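PDB 4ZQG: 1-deoxy-D-xylulose 5-phosphate reductoisomerase from Moraxella catarrhalis, which catalyses the rearrangement and NAD(P)H-dependent reduction of 1-deoxy-D-xylulose 5-phosphate to 2-C-methyl-D-erythritol 4-phosphate in the MEP pathway to isoprenoids, and binds the inhibitor fosmidomycin. Local coordinates for residues Q7-L12 / Y33-L38; L187-G192 / I250-H255; H213-M218 / P256-H261. All blocks are in the same frame, centred on the assembly; numbering follows the deposited sequence.

Contact 1: residues Q7-L12 / Y33-L38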
loop_
_atom_site.group_PDB
_atom_site.type_symbol
_atom_site.label_atom_id
_atom_site.label_comp_id
_atom_site.label_asym_id
_atom_site.label_seq_id
_atom_site.Cartn_x
_atom_site.Cartn_y
_atom_site.Cartn_z
ATOM N N GLN A 7 19.175 -12.271 17.860
ATOM C CA GLN A 7 17.916 -12.993 17.830
ATOM C C GLN A 7 18.172 -14.451 17.439
ATOM O O GLN A 7 18.639 -14.740 16.354
ATOM C CB GLN A 7 16.956 -12.330 16.852
ATOM C CG GLN A 7 15.499 -12.790 16.903
ATOM C CD GLN A 7 14.669 -12.032 15.893
ATOM O OE1 GLN A 7 13.727 -12.548 15.290
ATOM N NE2 GLN A 7 15.050 -10.792 15.683
ATOM N N SER A 8 17.839 -15.346 18.357
ATOM C CA SER A 8 17.965 -16.761 18.174
ATOM C C SER A 8 16.860 -17.304 17.271
ATOM O O SER A 8 15.706 -17.055 17.524
ATOM C CB SER A 8 17.878 -17.390 19.542
ATOM O OG SER A 8 17.965 -18.789 19.465
ATOM N N LEU A 9 17.221 -18.045 16.225
ATOM C CA LEU A 9 16.264 -18.620 15.274
ATOM C C LEU A 9 16.189 -20.142 15.276
ATOM O O LEU A 9 17.200 -20.796 15.239
ATOM C CB LEU A 9 16.687 -18.257 13.864
ATOM C CG LEU A 9 16.085 -17.042 13.218
ATOM C CD1 LEU A 9 15.976 -15.862 14.182
ATOM C CD2 LEU A 9 16.923 -16.691 12.010
ATOM N N ALA A 10 14.979 -20.691 15.251
ATOM C CA ALA A 10 14.768 -22.083 14.882
ATOM C C ALA A 10 14.076 -22.066 13.556
ATOM O O ALA A 10 13.040 -21.427 13.431
ATOM C CB ALA A 10 13.895 -22.781 15.898
ATOM N N ILE A 11 14.626 -22.759 12.571
ATOM C CA ILE A 11 13.994 -22.851 11.253
ATOM C C ILE A 11 13.467 -24.255 11.006
ATOM O O ILE A 11 14.202 -25.166 10.662
ATOM C CB ILE A 11 14.956 -22.449 10.141
ATOM C CG1 ILE A 11 15.457 -21.031 10.396
ATOM C CG2 ILE A 11 14.265 -22.555 8.801
ATOM C CD1 ILE A 11 16.559 -20.620 9.461
ATOM N N LEU A 12 12.171 -24.424 11.217
ATOM C CA LEU A 12 11.560 -25.701 11.059
ATOM C C LEU A 12 11.246 -25.834 9.602
ATOM O O LEU A 12 10.464 -25.069 9.074
ATOM C CB LEU A 12 10.294 -25.776 11.896
ATOM C CG LEU A 12 10.416 -25.643 13.402
ATOM C CD1 LEU A 12 9.296 -26.434 14.051
ATOM C CD2 LEU A 12 11.690 -26.237 13.921
ATOM N N TYR A 33 21.388 -12.359 13.382
ATOM C CA TYR A 33 20.624 -13.544 13.679
ATOM C C TYR A 33 21.581 -14.651 14.054
ATOM O O TYR A 33 22.645 -14.733 13.497
ATOM C CB TYR A 33 19.825 -13.935 12.433
ATOM C CG TYR A 33 18.891 -12.822 12.001
ATOM C CD1 TYR A 33 17.811 -12.476 12.804
ATOM C CD2 TYR A 33 19.096 -12.108 10.829
ATOM C CE1 TYR A 33 16.946 -11.455 12.461
ATOM C CE2 TYR A 33 18.241 -11.065 10.473
ATOM C CZ TYR A 33 17.154 -10.744 11.300
ATOM O OH TYR A 33 16.270 -9.718 11.021
ATOM N N ARG A 34 21.195 -15.478 15.013
ATOM C CA ARG A 34 21.930 -16.663 15.426
ATOM C C ARG A 34 21.054 -17.876 15.110
ATOM O O ARG A 34 19.915 -17.923 15.547
ATOM C CB ARG A 34 22.217 -16.601 16.954
ATOM C CG ARG A 34 22.777 -17.891 17.548
ATOM C CD ARG A 34 23.181 -17.808 19.026
ATOM N NE ARG A 34 22.064 -18.086 19.932
ATOM C CZ ARG A 34 21.553 -19.291 20.177
ATOM N NH1 ARG A 34 22.043 -20.387 19.584
ATOM N NH2 ARG A 34 20.530 -19.395 21.018
ATOM N N ILE A 35 21.574 -18.868 14.396
ATOM C CA ILE A 35 20.808 -20.088 14.144
ATOM C C ILE A 35 20.917 -21.052 15.314
ATOM O O ILE A 35 21.939 -21.587 15.571
ATOM C CB ILE A 35 21.295 -20.850 12.921
ATOM C CG1 ILE A 35 21.388 -19.960 11.686
ATOM C CG2 ILE A 35 20.393 -22.035 12.673
ATOM C CD1 ILE A 35 20.202 -19.101 11.429
ATOM N N HIS A 36 19.844 -21.287 16.025
ATOM C CA HIS A 36 19.866 -22.228 17.101
ATOM C C HIS A 36 19.464 -23.600 16.609
ATOM O O HIS A 36 19.955 -24.582 17.133
ATOM C CB HIS A 36 18.920 -21.756 18.170
ATOM C CG HIS A 36 18.793 -22.690 19.316
ATOM N ND1 HIS A 36 19.655 -22.666 20.389
ATOM C CD2 HIS A 36 17.883 -23.658 19.575
ATOM C CE1 HIS A 36 19.288 -23.595 21.253
ATOM N NE2 HIS A 36 18.199 -24.188 20.795
ATOM N N ALA A 37 18.582 -23.701 15.614
ATOM C CA ALA A 37 18.164 -25.015 15.141
ATOM C C ALA A 37 17.694 -25.021 13.717
ATOM O O ALA A 37 17.286 -24.026 13.222
ATOM C CB ALA A 37 17.089 -25.580 16.029
ATOM N N LEU A 38 17.799 -26.175 13.063
ATOM C CA LEU A 38 17.396 -26.364 11.665
ATOM C C LEU A 38 16.798 -27.747 11.588
ATOM O O LEU A 38 17.250 -28.602 12.295
ATOM C CB LEU A 38 18.608 -26.325 10.739
ATOM C CG LEU A 38 19.476 -25.082 10.773
ATOM C CD1 LEU A 38 20.734 -25.318 9.968
ATOM C CD2 LEU A 38 18.738 -23.912 10.173
#

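Contact 2: residues L187-G192 / I250-H255. With FOM (3-[formyl(hydroxy)amino]propylphosphonic acid), chain E.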
loop_
_atom_site.group_PDB
_atom_site.type_symbol
_atom_site.label_atom_id
_atom_site.label_comp_id
_atom_site.label_asym_id
_atom_site.label_seq_id
_atom_site.Cartn_x
_atom_site.Cartn_y
_atom_site.Cartn_z
ATOM N N LEU A 187 -7.421 -10.789 -1.838
ATOM C CA LEU A 187 -6.310 -11.717 -2.113
ATOM C C LEU A 187 -6.082 -11.791 -3.599
ATOM O O LEU A 187 -6.992 -12.113 -4.334
ATOM C CB LEU A 187 -6.603 -13.130 -1.589
ATOM C CG LEU A 187 -6.591 -13.314 -0.086
ATOM C CD1 LEU A 187 -7.264 -14.602 0.289
ATOM C CD2 LEU A 187 -5.191 -13.282 0.416
ATOM N N THR A 188 -4.871 -11.488 -4.038
ATOM C CA THR A 188 -4.484 -11.658 -5.449
ATOM C C THR A 188 -4.130 -13.146 -5.726
ATOM O O THR A 188 -3.610 -13.820 -4.876
ATOM C CB THR A 188 -3.294 -10.725 -5.775
ATOM O OG1 THR A 188 -2.434 -10.630 -4.611
ATOM C CG2 THR A 188 -3.797 -9.354 -6.071
ATOM N N ALA A 189 -4.411 -13.619 -6.926
ATOM C CA ALA A 189 -4.149 -14.971 -7.323
ATOM C C ALA A 189 -3.589 -14.964 -8.733
ATOM O O ALA A 189 -4.178 -14.309 -9.630
ATOM C CB ALA A 189 -5.445 -15.741 -7.335
ATOM N N SER A 190 -2.483 -15.694 -8.957
ATOM C CA SER A 190 -1.873 -15.703 -10.291
ATOM C C SER A 190 -2.779 -16.350 -11.309
ATOM O O SER A 190 -2.635 -16.124 -12.507
ATOM C CB SER A 190 -0.575 -16.448 -10.323
ATOM O OG SER A 190 -0.845 -17.829 -10.352
ATOM N N GLY A 191 -3.681 -17.203 -10.841
ATOM C CA GLY A 191 -4.482 -17.997 -11.743
ATOM C C GLY A 191 -3.770 -19.266 -12.149
ATOM O O GLY A 191 -4.366 -20.095 -12.824
ATOM N N GLY A 192 -2.491 -19.392 -11.763
ATOM C CA GLY A 192 -1.640 -20.555 -12.049
ATOM C C GLY A 192 -1.372 -20.871 -13.513
ATOM O O GLY A 192 -1.764 -20.131 -14.403
ATOM N N ILE A 250 -13.438 -11.272 2.740
ATOM C CA ILE A 250 -12.210 -11.485 1.999
ATOM C C ILE A 250 -12.538 -11.955 0.618
ATOM O O ILE A 250 -13.096 -13.000 0.461
ATOM C CB ILE A 250 -11.358 -12.557 2.677
ATOM C CG1 ILE A 250 -10.984 -12.122 4.090
ATOM C CG2 ILE A 250 -10.095 -12.816 1.878
ATOM C CD1 ILE A 250 -10.377 -13.234 4.888
ATOM N N GLN A 251 -12.170 -11.181 -0.388
ATOM C CA GLN A 251 -12.500 -11.508 -1.767
ATOM C C GLN A 251 -11.231 -11.796 -2.542
ATOM O O GLN A 251 -10.145 -11.504 -2.069
ATOM C CB GLN A 251 -13.290 -10.366 -2.406
ATOM C CG GLN A 251 -14.627 -10.118 -1.706
ATOM C CD GLN A 251 -15.469 -11.371 -1.515
ATOM O OE1 GLN A 251 -15.823 -12.041 -2.482
ATOM N NE2 GLN A 251 -15.810 -11.676 -0.263
ATOM N N VAL A 252 -11.381 -12.366 -3.732
ATOM C CA VAL A 252 -10.259 -12.824 -4.507
ATOM C C VAL A 252 -10.337 -12.252 -5.870
ATOM O O VAL A 252 -11.398 -12.304 -6.503
ATOM C CB VAL A 252 -10.303 -14.362 -4.643
ATOM C CG1 VAL A 252 -9.340 -14.878 -5.720
ATOM C CG2 VAL A 252 -10.046 -14.997 -3.296
ATOM N N VAL A 253 -9.205 -11.721 -6.320
ATOM C CA VAL A 253 -9.043 -11.216 -7.669
ATOM C C VAL A 253 -7.895 -11.969 -8.370
ATOM O O VAL A 253 -6.827 -12.154 -7.801
ATOM C CB VAL A 253 -8.817 -9.664 -7.666
ATOM C CG1 VAL A 253 -7.582 -9.249 -6.879
ATOM C CG2 VAL A 253 -8.743 -9.114 -9.078
ATOM N N ILE A 254 -8.134 -12.386 -9.607
ATOM C CA ILE A 254 -7.083 -12.914 -10.438
ATOM C C ILE A 254 -6.183 -11.798 -10.990
ATOM O O ILE A 254 -6.644 -10.850 -11.618
ATOM C CB ILE A 254 -7.648 -13.707 -11.636
ATOM C CG1 ILE A 254 -8.510 -14.896 -11.194
ATOM C CG2 ILE A 254 -6.536 -14.175 -12.545
ATOM C CD1 ILE A 254 -8.190 -15.521 -9.841
ATOM N N HIS A 255 -4.882 -12.011 -10.837
ATOM C CA HIS A 255 -3.842 -11.083 -11.244
ATOM C C HIS A 255 -2.683 -11.909 -11.729
ATOM O O HIS A 255 -1.900 -12.354 -10.899
ATOM C CB HIS A 255 -3.412 -10.269 -10.027
ATOM C CG HIS A 255 -2.268 -9.366 -10.303
ATOM N ND1 HIS A 255 -2.188 -8.621 -11.458
ATOM C CD2 HIS A 255 -1.164 -9.077 -9.587
ATOM C CE1 HIS A 255 -1.075 -7.919 -11.442
ATOM N NE2 HIS A 255 -0.436 -8.187 -10.322
HETATM O O2 FOM E . 1.348 -18.663 -2.382
HETATM N N1 FOM E . 2.317 -17.987 -3.093
HETATM C C1 FOM E . 2.974 -17.030 -2.578
HETATM O O1 FOM E . 2.751 -16.660 -1.438
HETATM C C2 FOM E . 2.466 -18.418 -4.480
HETATM C C3 FOM E . 1.070 -18.068 -4.996
HETATM C C4 FOM E . 0.829 -18.598 -6.382
HETATM P PA1 FOM E . -0.875 -18.213 -6.720
HETATM O OP1 FOM E . -0.986 -16.623 -6.765
HETATM O OP2 FOM E . -1.700 -18.580 -5.568
HETATM O OP3 FOM E . -1.473 -18.880 -8.079
#

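Contact 3: residues H213-M218 / P256-H261. With FOM (3-[formyl(hydroxy)amino]propylphosphonic acid), chain E; NAD (nicotinamide-adenine-dinucleotide), chain C; GOL (glycerol), chain F.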
loop_
_atom_site.group_PDB
_atom_site.type_symbol
_atom_site.label_atom_id
_atom_site.label_comp_id
_atom_site.label_asym_id
_atom_site.label_seq_id
_atom_site.Cartn_x
_atom_site.Cartn_y
_atom_site.Cartn_z
ATOM N N HIS A 213 5.491 -23.194 -12.454
ATOM C CA HIS A 213 4.681 -21.997 -12.329
ATOM C C HIS A 213 5.396 -20.875 -13.055
ATOM O O HIS A 213 6.590 -20.708 -12.863
ATOM C CB HIS A 213 4.515 -21.650 -10.840
ATOM C CG HIS A 213 3.504 -20.576 -10.565
ATOM N ND1 HIS A 213 3.688 -19.266 -10.951
ATOM C CD2 HIS A 213 2.307 -20.611 -9.933
ATOM C CE1 HIS A 213 2.648 -18.540 -10.585
ATOM N NE2 HIS A 213 1.792 -19.335 -9.969
ATOM N N PRO A 214 4.671 -20.089 -13.873
ATOM C CA PRO A 214 5.297 -18.978 -14.632
ATOM C C PRO A 214 6.169 -18.004 -13.815
ATOM O O PRO A 214 7.250 -17.650 -14.255
ATOM C CB PRO A 214 4.093 -18.240 -15.233
ATOM C CG PRO A 214 3.018 -19.278 -15.326
ATOM C CD PRO A 214 3.221 -20.198 -14.152
ATOM N N ASN A 215 5.700 -17.601 -12.639
ATOM C CA ASN A 215 6.359 -16.590 -11.799
ATOM C C ASN A 215 7.057 -16.988 -10.514
ATOM O O ASN A 215 7.856 -16.224 -9.983
ATOM C CB ASN A 215 5.293 -15.583 -11.400
ATOM C CG ASN A 215 4.567 -15.043 -12.590
ATOM O OD1 ASN A 215 5.174 -14.880 -13.656
ATOM N ND2 ASN A 215 3.251 -14.787 -12.433
ATOM N N TRP A 216 6.744 -18.154 -9.984
ATOM C CA TRP A 216 7.232 -18.560 -8.669
ATOM C C TRP A 216 7.956 -19.896 -8.765
ATOM O O TRP A 216 7.562 -20.739 -9.568
ATOM C CB TRP A 216 6.052 -18.769 -7.730
ATOM C CG TRP A 216 5.349 -17.609 -7.254
ATOM C CD1 TRP A 216 4.112 -17.183 -7.644
ATOM C CD2 TRP A 216 5.773 -16.726 -6.221
ATOM N NE1 TRP A 216 3.747 -16.076 -6.921
ATOM C CE2 TRP A 216 4.749 -15.770 -6.044
ATOM C CE3 TRP A 216 6.922 -16.635 -5.433
ATOM C CZ2 TRP A 216 4.843 -14.749 -5.126
ATOM C CZ3 TRP A 216 7.017 -15.612 -4.521
ATOM C CH2 TRP A 216 5.978 -14.680 -4.369
ATOM N N SER A 217 8.991 -20.078 -7.942
ATOM C CA SER A 217 9.602 -21.389 -7.693
ATOM C C SER A 217 9.335 -21.798 -6.260
ATOM O O SER A 217 9.713 -21.085 -5.332
ATOM C CB SER A 217 11.103 -21.334 -7.888
ATOM O OG SER A 217 11.426 -21.801 -9.166
ATOM N N MET A 218 8.660 -22.926 -6.076
ATOM C CA MET A 218 8.183 -23.319 -4.760
ATOM C C MET A 218 8.251 -24.818 -4.595
ATOM O O MET A 218 8.663 -25.535 -5.515
ATOM C CB MET A 218 6.739 -22.863 -4.594
ATOM C CG MET A 218 6.503 -21.406 -4.963
ATOM S SD MET A 218 4.749 -21.031 -4.994
ATOM C CE MET A 218 4.269 -21.681 -6.599
ATOM N N PRO A 256 -2.564 -12.143 -13.049
ATOM C CA PRO A 256 -1.526 -13.066 -13.584
ATOM C C PRO A 256 -0.072 -12.634 -13.463
ATOM O O PRO A 256 0.804 -13.479 -13.427
ATOM C CB PRO A 256 -1.874 -13.227 -15.064
ATOM C CG PRO A 256 -3.129 -12.482 -15.290
ATOM C CD PRO A 256 -3.486 -11.681 -14.081
ATOM N N ASN A 257 0.195 -11.337 -13.380
ATOM C CA ASN A 257 1.584 -10.845 -13.358
ATOM C C ASN A 257 2.328 -11.143 -12.044
ATOM O O ASN A 257 3.534 -11.037 -11.984
ATOM C CB ASN A 257 1.602 -9.348 -13.610
ATOM C CG ASN A 257 0.640 -8.916 -14.707
ATOM O OD1 ASN A 257 -0.587 -9.016 -14.572
ATOM N ND2 ASN A 257 1.181 -8.381 -15.777
ATOM N N SER A 258 1.595 -11.457 -10.982
ATOM C CA SER A 258 2.162 -11.689 -9.648
ATOM C C SER A 258 2.986 -10.525 -9.066
ATOM O O SER A 258 3.906 -10.715 -8.245
ATOM C CB SER A 258 2.920 -13.038 -9.598
ATOM O OG SER A 258 1.996 -14.114 -9.558
ATOM N N VAL A 259 2.605 -9.312 -9.464
ATOM C CA VAL A 259 3.243 -8.103 -8.982
ATOM C C VAL A 259 2.515 -7.512 -7.801
ATOM O O VAL A 259 3.124 -7.227 -6.776
ATOM C CB VAL A 259 3.370 -7.110 -10.115
ATOM C CG1 VAL A 259 3.759 -5.753 -9.583
ATOM C CG2 VAL A 259 4.417 -7.640 -11.089
ATOM N N VAL A 260 1.212 -7.345 -7.938
ATOM C CA VAL A 260 0.388 -6.917 -6.832
ATOM C C VAL A 260 0.068 -8.131 -5.985
ATOM O O VAL A 260 -0.615 -9.028 -6.455
ATOM C CB VAL A 260 -0.935 -6.228 -7.286
ATOM C CG1 VAL A 260 -1.703 -5.811 -6.065
ATOM C CG2 VAL A 260 -0.673 -4.997 -8.150
ATOM N N HIS A 261 0.507 -8.129 -4.732
ATOM C CA HIS A 261 0.361 -9.302 -3.891
ATOM C C HIS A 261 -0.859 -9.402 -2.992
ATOM O O HIS A 261 -1.128 -10.446 -2.443
ATOM C CB HIS A 261 1.640 -9.501 -3.079
ATOM C CG HIS A 261 2.839 -9.696 -3.951
ATOM N ND1 HIS A 261 4.012 -9.010 -3.781
ATOM C CD2 HIS A 261 3.000 -10.445 -5.066
ATOM C CE1 HIS A 261 4.862 -9.359 -4.729
ATOM N NE2 HIS A 261 4.271 -10.229 -5.522
HETATM O O2 FOM E . 1.348 -18.663 -2.382
HETATM N N1 FOM E . 2.317 -17.987 -3.093
HETATM C C1 FOM E . 2.974 -17.030 -2.578
HETATM O O1 FOM E . 2.751 -16.660 -1.438
HETATM C C2 FOM E . 2.466 -18.418 -4.480
HETATM C C3 FOM E . 1.070 -18.068 -4.996
HETATM C C4 FOM E . 0.829 -18.598 -6.382
HETATM P PA1 FOM E . -0.875 -18.213 -6.720
HETATM O OP1 FOM E . -0.986 -16.623 -6.765
HETATM O OP2 FOM E . -1.700 -18.580 -5.568
HETATM O OP3 FOM E . -1.473 -18.880 -8.079
HETATM P PA NAD C . 8.922 -27.790 0.594
HETATM O O1A NAD C . 8.159 -28.988 0.143
HETATM O O2A NAD C . 9.908 -27.099 -0.323
HETATM O O5B NAD C . 9.627 -28.029 2.030
HETATM C C5B NAD C . 8.951 -28.527 3.173
HETATM C C4B NAD C . 9.897 -28.613 4.381
HETATM O O4B NAD C . 9.191 -29.310 5.424
HETATM C C3B NAD C . 11.192 -29.389 4.102
HETATM O O3B NAD C . 12.313 -28.834 4.796
HETATM C C2B NAD C . 10.883 -30.779 4.635
HETATM O O2B NAD C . 12.010 -31.422 5.228
HETATM C C1B NAD C . 9.811 -30.565 5.698
HETATM N N9A NAD C . 8.826 -31.687 5.715
HETATM C C8A NAD C . 8.185 -32.189 4.645
HETATM N N7A NAD C . 7.367 -33.210 4.996
HETATM C C5A NAD C . 7.478 -33.383 6.312
HETATM C C6A NAD C . 6.867 -34.326 7.276
HETATM N N6A NAD C . 5.963 -35.266 6.853
HETATM N N1A NAD C . 7.261 -34.181 8.558
HETATM C C2A NAD C . 8.181 -33.251 8.950
HETATM N N3A NAD C . 8.785 -32.366 8.125
HETATM C C4A NAD C . 8.458 -32.391 6.801
HETATM O O3 NAD C . 7.796 -26.730 1.067
HETATM P PN NAD C . 7.676 -25.151 0.762
HETATM O O1N NAD C . 7.225 -25.059 -0.680
HETATM O O2N NAD C . 8.895 -24.471 1.338
HETATM O O5D NAD C . 6.416 -24.870 1.719
HETATM C C5D NAD C . 6.567 -24.673 3.127
HETATM C C4D NAD C . 5.293 -24.061 3.712
HETATM O O4D NAD C . 5.209 -22.657 3.454
HETATM C C3D NAD C . 4.060 -24.692 3.089
HETATM O O3D NAD C . 3.068 -24.767 4.107
HETATM C C2D NAD C . 3.677 -23.747 1.973
HETATM O O2D NAD C . 2.287 -23.869 1.638
HETATM C C1D NAD C . 4.102 -22.398 2.565
HETATM N N1N NAD C . 4.472 -21.421 1.529
HETATM C C2N NAD C . 5.508 -21.653 0.686
HETATM C C3N NAD C . 5.838 -20.728 -0.327
HETATM C C7N NAD C . 6.998 -20.934 -1.269
HETATM O O7N NAD C . 7.419 -19.997 -1.923
HETATM N N7N NAD C . 7.573 -22.131 -1.375
HETATM C C4N NAD C . 5.084 -19.571 -0.440
HETATM C C5N NAD C . 4.055 -19.366 0.444
HETATM C C6N NAD C . 3.749 -20.294 1.424
HETATM C C1 GOL F . -0.302 -13.440 -4.971
HETATM O O1 GOL F . 0.693 -13.076 -3.995
HETATM C C2 GOL F . 0.288 -13.371 -6.378
HETATM O O2 GOL F . 0.697 -14.684 -6.903
HETATM C C3 GOL F . -0.802 -12.631 -7.153
HETATM O O3 GOL F . -0.793 -12.777 -8.579
#

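Contact 1: residues Q7-L12 / Y33-L38
Leu-9 meets strand 33-38 through its backbone and both its methyls. Its N reaches Arg-34 O at 2.8 Å, while its carbonyl O takes two donors, His-36 N at 2.8 Å and Ala-37 N at 3.2 Å. This fork marks a beta bulge: Leu-9 pairs with Ile-35 and Ala-10 with Ala-37, so His-36 is one residue extra. Arg-34 N to Gln-7 O and Ile-11 N to Ala-37 O continue the parallel ladder before and after it.

On the face of Leu-9, CD2 touches Tyr-33 CB at 4.0 Å and also Ile-35 CD1. Ile-11 and Leu-38 run alongside each other, CD1 to CD2. Gln-7 is extended, with CG anti to its N (chi1 -168°), which takes the amide beside the tyrosine: Gln-7 NE2 lies 3.8 Å from Tyr-33 CE1, at the ring edge, with amide and ring planes 78° apart. Its OE1 bonds to Thr-100.

The other face gives Ser-8, Arg-34 and His-36 polar partners. Ser-8 OG lies over the Arg-34 guanidinium, 3.1 Å from NH2, but the angle is poor and OG bonds instead to Ala-97 O. Arg-34 bends at chi3 (87°), bringing NH1 and NH2 edge-on to His-36 ND1 in two weak bonds. Small Ala-10 and Ala-37 leave room for Ile-92 of helix 85-93.

With helix 17-26, which links them and covers Leu-9 and Ile-11, the two strands make the first beta-alpha-beta unit of a Rossmann-type nucleotide-binding domain; helix 44-54 covers Ile-35 and Leu-38. Aliphatic residues suit this helix-packed face. With ND1 weakly accepting from Arg-34 and NE2 bonded to Asp-95, His-36 probably carries its proton on NE2, and the two charges may polarise its ring in the same sense.

Contact 2: residues L187-G192 / I250-H255
Ala-189 and His-255 join the ends of two neighbouring parallel strands in the mixed sheet: His-255 N meets Ala-189 O at 2.7 Å, nearly straight at 177°. Just past this bond the chain of 187-192 leaves the sheet in an ST turn, begun by Ser-190, that binds the phosphonate of fosmidomycin. The backbone of Ser-190 still leans on the neighbouring strand, its CA making a CH...O contact with His-255 O, but its side chain turns away. Ser-190 CB passes 3.4 Å from OP3 of the inhibitor. A chi1 of 78° keeps OG close over its own chain, so that Ser-190 OG can accept from Gly-192 N at 2.7 Å. The same Ser-190 OG donates to fosmidomycin OP3 at 2.6 Å; His-213 NE2 also bonds to it. A serine fits here because one hydroxyl can both give and receive. Gly-191 has a positive phi, where a side chain would collide with the carbonyl of Ser-190.

Behind the turn, apolar side chains lock the strands. Ala-189 CB fits against Ile-254 CD1, and Leu-187 CD1 lies 3.7 Å from Ile-250 CG2. On the opposite face Thr-188 CG2 packs beside Val-253 CG1 while OG1 bonds to Val-260 O. Tyr-304 of the second subunit bonds to Val-252 O. Ser-226, Asn-231 and Lys-232 also bond to the inhibitor, and Ser-190 N reaches fosmidomycin OP1 at 2.8 Å.

Contact 3: residues H213-M218 / P256-H261
Asn-215 reaches across to Pro-256 and Ser-258, in the loop 256-259 that leads into strand 260-266, anchoring the loop that, as in related reductoisomerases, folds over the active site. Its CG lies anti to its carbonyl carbon (chi1 -53°), which sends the amide across. Asn-215 ND2 bonds to Pro-256 O at 2.9 Å, the acceptor lying close to the amide plane, and makes a weak second bond to Ser-258 OG at 3.2 Å. An asparagine suits the place because its one NH2 group can serve two acceptors.

Trp-216 presents a face and an edge to different partners. One face of the indole covers fosmidomycin, C2 lying 3.6 Å above the ring plane toward the rim. From the edge, NE1 makes a weak bond to O2 of a glycerol, probably from the crystallisation liquor, to which Ser-258 OG also donates. His-213 lies with one face under Trp-216 CB and CE1 at the indole edge. Its ND1 accepts Asn-215 N in the ring plane, bracing the loop from within, while NE2 turns to the phosphonate, with OP3 in the plane of the ring.

Met-218 lies between inhibitor and cofactor: Met-218 SD touches fosmidomycin C2 at 3.5 Å, and Met-218 CB rests 3.4 Å from N7N of the cofactor's carboxamide.

Overall arrangement
Contact 1 stands apart, its nearest atoms about 21 Å from contact 2 and 14 Å from contact 3. It is buried in the parallel sheet of the nucleotide-binding domain and rests on a backbone ladder, aliphatic packing on one face and polar groups on the other. Contact 2 is also buried but belongs to the mixed sheet, where its ladder ends in a turn. Contact 3, only partly buried and without a ladder, is joined across its segments by the Asn-215 amide, while its indole and sulfur meet the ligands. Residues 250-255 run directly into 256-261, and strands 182-189 and 260-266 are sheet neighbours; contact 2 binds the phosphonate and contact 3 packs against the carbons, both in the same pocket.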